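Local atomic coordinates of probable tautomerase HP_0924 (Helicobacter pylori, PDB entry 3M21), a protein that is a probable tautomerase of the MIF clan, a small alpha/beta protein that assembles as a hexamer. Residues V48-Y53 with S59-R64. Numbering follows the deposited sequence.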
loop_
_atom_site.group_PDB
_atom_site.type_symbol
_atom_site.label_atom_id
_atom_site.label_comp_id
_atom_site.label_asym_id
_atom_site.label_seq_id
_atom_site.Cartn_x
_atom_site.Cartn_y
_atom_site.Cartn_z
ATOM N N VAL F 48 11.351 6.624 -2.571
ATOM C CA VAL F 48 12.093 5.454 -2.110
ATOM C C VAL F 48 13.582 5.532 -2.402
ATOM O O VAL F 48 13.987 5.848 -3.523
ATOM C CB VAL F 48 11.536 4.185 -2.781
ATOM C CG1 VAL F 48 12.181 2.953 -2.182
ATOM C CG2 VAL F 48 10.025 4.145 -2.625
ATOM N N ASP F 49 14.391 5.234 -1.392
ATOM C CA ASP F 49 15.842 5.248 -1.551
ATOM C C ASP F 49 16.217 4.223 -2.613
ATOM O O ASP F 49 15.636 3.139 -2.672
ATOM C CB ASP F 49 16.518 4.893 -0.228
ATOM C CG ASP F 49 18.017 5.093 -0.268
ATOM O OD1 ASP F 49 18.744 4.145 -0.632
ATOM O OD2 ASP F 49 18.465 6.215 0.055
ATOM N N SER F 50 17.189 4.572 -3.451
ATOM C CA SER F 50 17.629 3.686 -4.524
ATOM C C SER F 50 18.086 2.309 -4.046
ATOM O O SER F 50 18.178 1.377 -4.845
ATOM C CB SER F 50 18.748 4.347 -5.330
ATOM O OG SER F 50 19.919 4.477 -4.549
ATOM N N ASN F 51 18.364 2.180 -2.749
ATOM C CA ASN F 51 18.796 0.906 -2.155
ATOM C C ASN F 51 17.617 0.098 -1.601
ATOM O O ASN F 51 17.771 -1.059 -1.210
ATOM C CB ASN F 51 19.781 1.174 -1.007
ATOM C CG ASN F 51 21.120 1.729 -1.493
ATOM O OD1 ASN F 51 21.924 1.013 -2.085
ATOM N ND2 ASN F 51 21.350 3.006 -1.250
ATOM N N ASN F 52 16.447 0.724 -1.565
ATOM C CA ASN F 52 15.237 0.112 -1.028
ATOM C C ASN F 52 14.251 -0.334 -2.103
ATOM O O ASN F 52 13.208 -0.924 -1.805
ATOM C CB ASN F 52 14.549 1.112 -0.110
ATOM C CG ASN F 52 15.350 1.394 1.154
ATOM O OD1 ASN F 52 16.558 1.654 1.111
ATOM N ND2 ASN F 52 14.668 1.354 2.292
ATOM N N TYR F 53 14.585 -0.038 -3.349
ATOM C CA TYR F 53 13.721 -0.369 -4.477
ATOM C C TYR F 53 14.434 -1.374 -5.370
ATOM O O TYR F 53 15.597 -1.184 -5.730
ATOM C CB TYR F 53 13.415 0.916 -5.245
ATOM C CG TYR F 53 12.269 0.840 -6.227
ATOM C CD1 TYR F 53 11.194 1.728 -6.133
ATOM C CD2 TYR F 53 12.284 -0.071 -7.295
ATOM C CE1 TYR F 53 10.167 1.719 -7.077
ATOM C CE2 TYR F 53 11.251 -0.082 -8.244
ATOM C CZ TYR F 53 10.202 0.818 -8.121
ATOM O OH TYR F 53 9.173 0.815 -9.035
ATOM N N SER F 59 18.795 -4.004 -6.815
ATOM C CA SER F 59 18.387 -2.699 -6.282
ATOM C C SER F 59 18.589 -1.639 -7.368
ATOM O O SER F 59 19.419 -1.806 -8.256
ATOM C CB SER F 59 19.211 -2.331 -5.034
ATOM O OG SER F 59 20.548 -1.988 -5.379
ATOM N N VAL F 60 17.814 -0.558 -7.312
ATOM C CA VAL F 60 17.938 0.509 -8.303
ATOM C C VAL F 60 19.308 1.183 -8.224
ATOM O O VAL F 60 19.810 1.706 -9.222
ATOM C CB VAL F 60 16.815 1.572 -8.139
ATOM C CG1 VAL F 60 17.086 2.775 -9.037
ATOM C CG2 VAL F 60 15.466 0.954 -8.516
ATOM N N HIS F 61 19.923 1.155 -7.043
ATOM C CA HIS F 61 21.247 1.761 -6.880
ATOM C C HIS F 61 22.209 1.024 -7.813
ATOM O O HIS F 61 23.025 1.636 -8.512
ATOM C CB HIS F 61 21.726 1.627 -5.425
ATOM C CG HIS F 61 23.142 2.072 -5.208
ATOM N ND1 HIS F 61 23.545 3.382 -5.357
ATOM C CD2 HIS F 61 24.249 1.378 -4.849
ATOM C CE1 HIS F 61 24.838 3.477 -5.099
ATOM N NE2 HIS F 61 25.289 2.275 -4.788
ATOM N N HIS F 62 22.079 -0.298 -7.828
ATOM C CA HIS F 62 22.916 -1.156 -8.652
ATOM C C HIS F 62 22.615 -0.975 -10.136
ATOM O O HIS F 62 23.528 -0.879 -10.958
ATOM C CB HIS F 62 22.723 -2.616 -8.230
ATOM C CG HIS F 62 23.521 -3.595 -9.041
ATOM N ND1 HIS F 62 23.055 -4.143 -10.215
ATOM C CD2 HIS F 62 24.767 -4.093 -8.856
ATOM C CE1 HIS F 62 23.980 -4.940 -10.723
ATOM N NE2 HIS F 62 25.027 -4.929 -9.919
ATOM N N LEU F 63 21.331 -0.924 -10.478
ATOM C CA LEU F 63 20.930 -0.747 -11.871
ATOM C C LEU F 63 21.420 0.579 -12.443
ATOM O O LEU F 63 21.766 0.667 -13.616
ATOM C CB LEU F 63 19.403 -0.819 -12.000
ATOM C CG LEU F 63 18.749 -2.175 -11.719
ATOM C CD1 LEU F 63 17.246 -2.025 -11.788
ATOM C CD2 LEU F 63 19.221 -3.217 -12.738
ATOM N N ARG F 64 21.450 1.612 -11.609
ATOM C CA ARG F 64 21.880 2.921 -12.074
ATOM C C ARG F 64 23.382 3.052 -12.309
ATOM O O ARG F 64 23.857 4.091 -12.768
ATOM C CB ARG F 64 21.388 3.998 -11.115
ATOM C CG ARG F 64 19.899 4.244 -11.250
ATOM C CD ARG F 64 19.448 5.403 -10.384
ATOM N NE ARG F 64 18.011 5.646 -10.505
ATOM C CZ ARG F 64 17.325 6.442 -9.690
ATOM N NH1 ARG F 64 17.955 7.067 -8.700
ATOM N NH2 ARG F 64 16.021 6.616 -9.864
HETATM O O HOH W 1 21.530 5.589 -6.650
HETATM O O HOH W 2 22.046 -1.328 -3.201
#
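Val60 and His61, at the start of helix 60-63, give their backbone N-H groups to Tyr53 O, at the start of strand 53-55, and to Ser50 O in the loop before it. Val60 N meets Tyr53 O at 2.8 Å, nearly in line with the carbonyl (C=O...N angle 162°). His61 N reaches Ser50 O, also at 2.8 Å, but from above the carbonyl plane. These two N-H groups of the first turn, which have no acceptor within the helix, thus find one in the preceding segment, while Ser59, the N-cap, accepts weakly from His62 N through OG.

Water extends the polar seam. One molecule joins Ser50 OG to His61 ND1, lying in the plane of the imidazole at its edge; another donates to Asn51 OD1 (2.6 Å) and also bonds Ser59 OG. Asn51 runs alongside His61, amide and ring planes 45° apart, with OD1 3.4 Å from His61 CB. Its amide is steadied by Asp49, whose OD1 accepts from both Asn51 ND2 and Asn51 N, the latter closing an Asx turn.

Apolar contact centres on Val60. With Tyr53 CG anti to the backbone N (chi1 -165°), the ring slants past the valine and its CD2 meets Val60 CG2 at 3.6 Å. The other methyl, CG1, sits over one face of the Arg64 guanidinium, near its rim; that group is held by the carbonyls of Val8 and Pro9.

Tyr53 also pairs in an antiparallel ladder with a strand of the second subunit, and Ser59 N bonds Gln20 of that subunit. The contact closes the open end of the beta-hairpin of strands 53-55 and 58-59, where a short helix capped by Ser59 follows, in keeping with the small-subunit tautomerase fold, whose C-terminal hairpin joins the sheet of a neighbouring subunit.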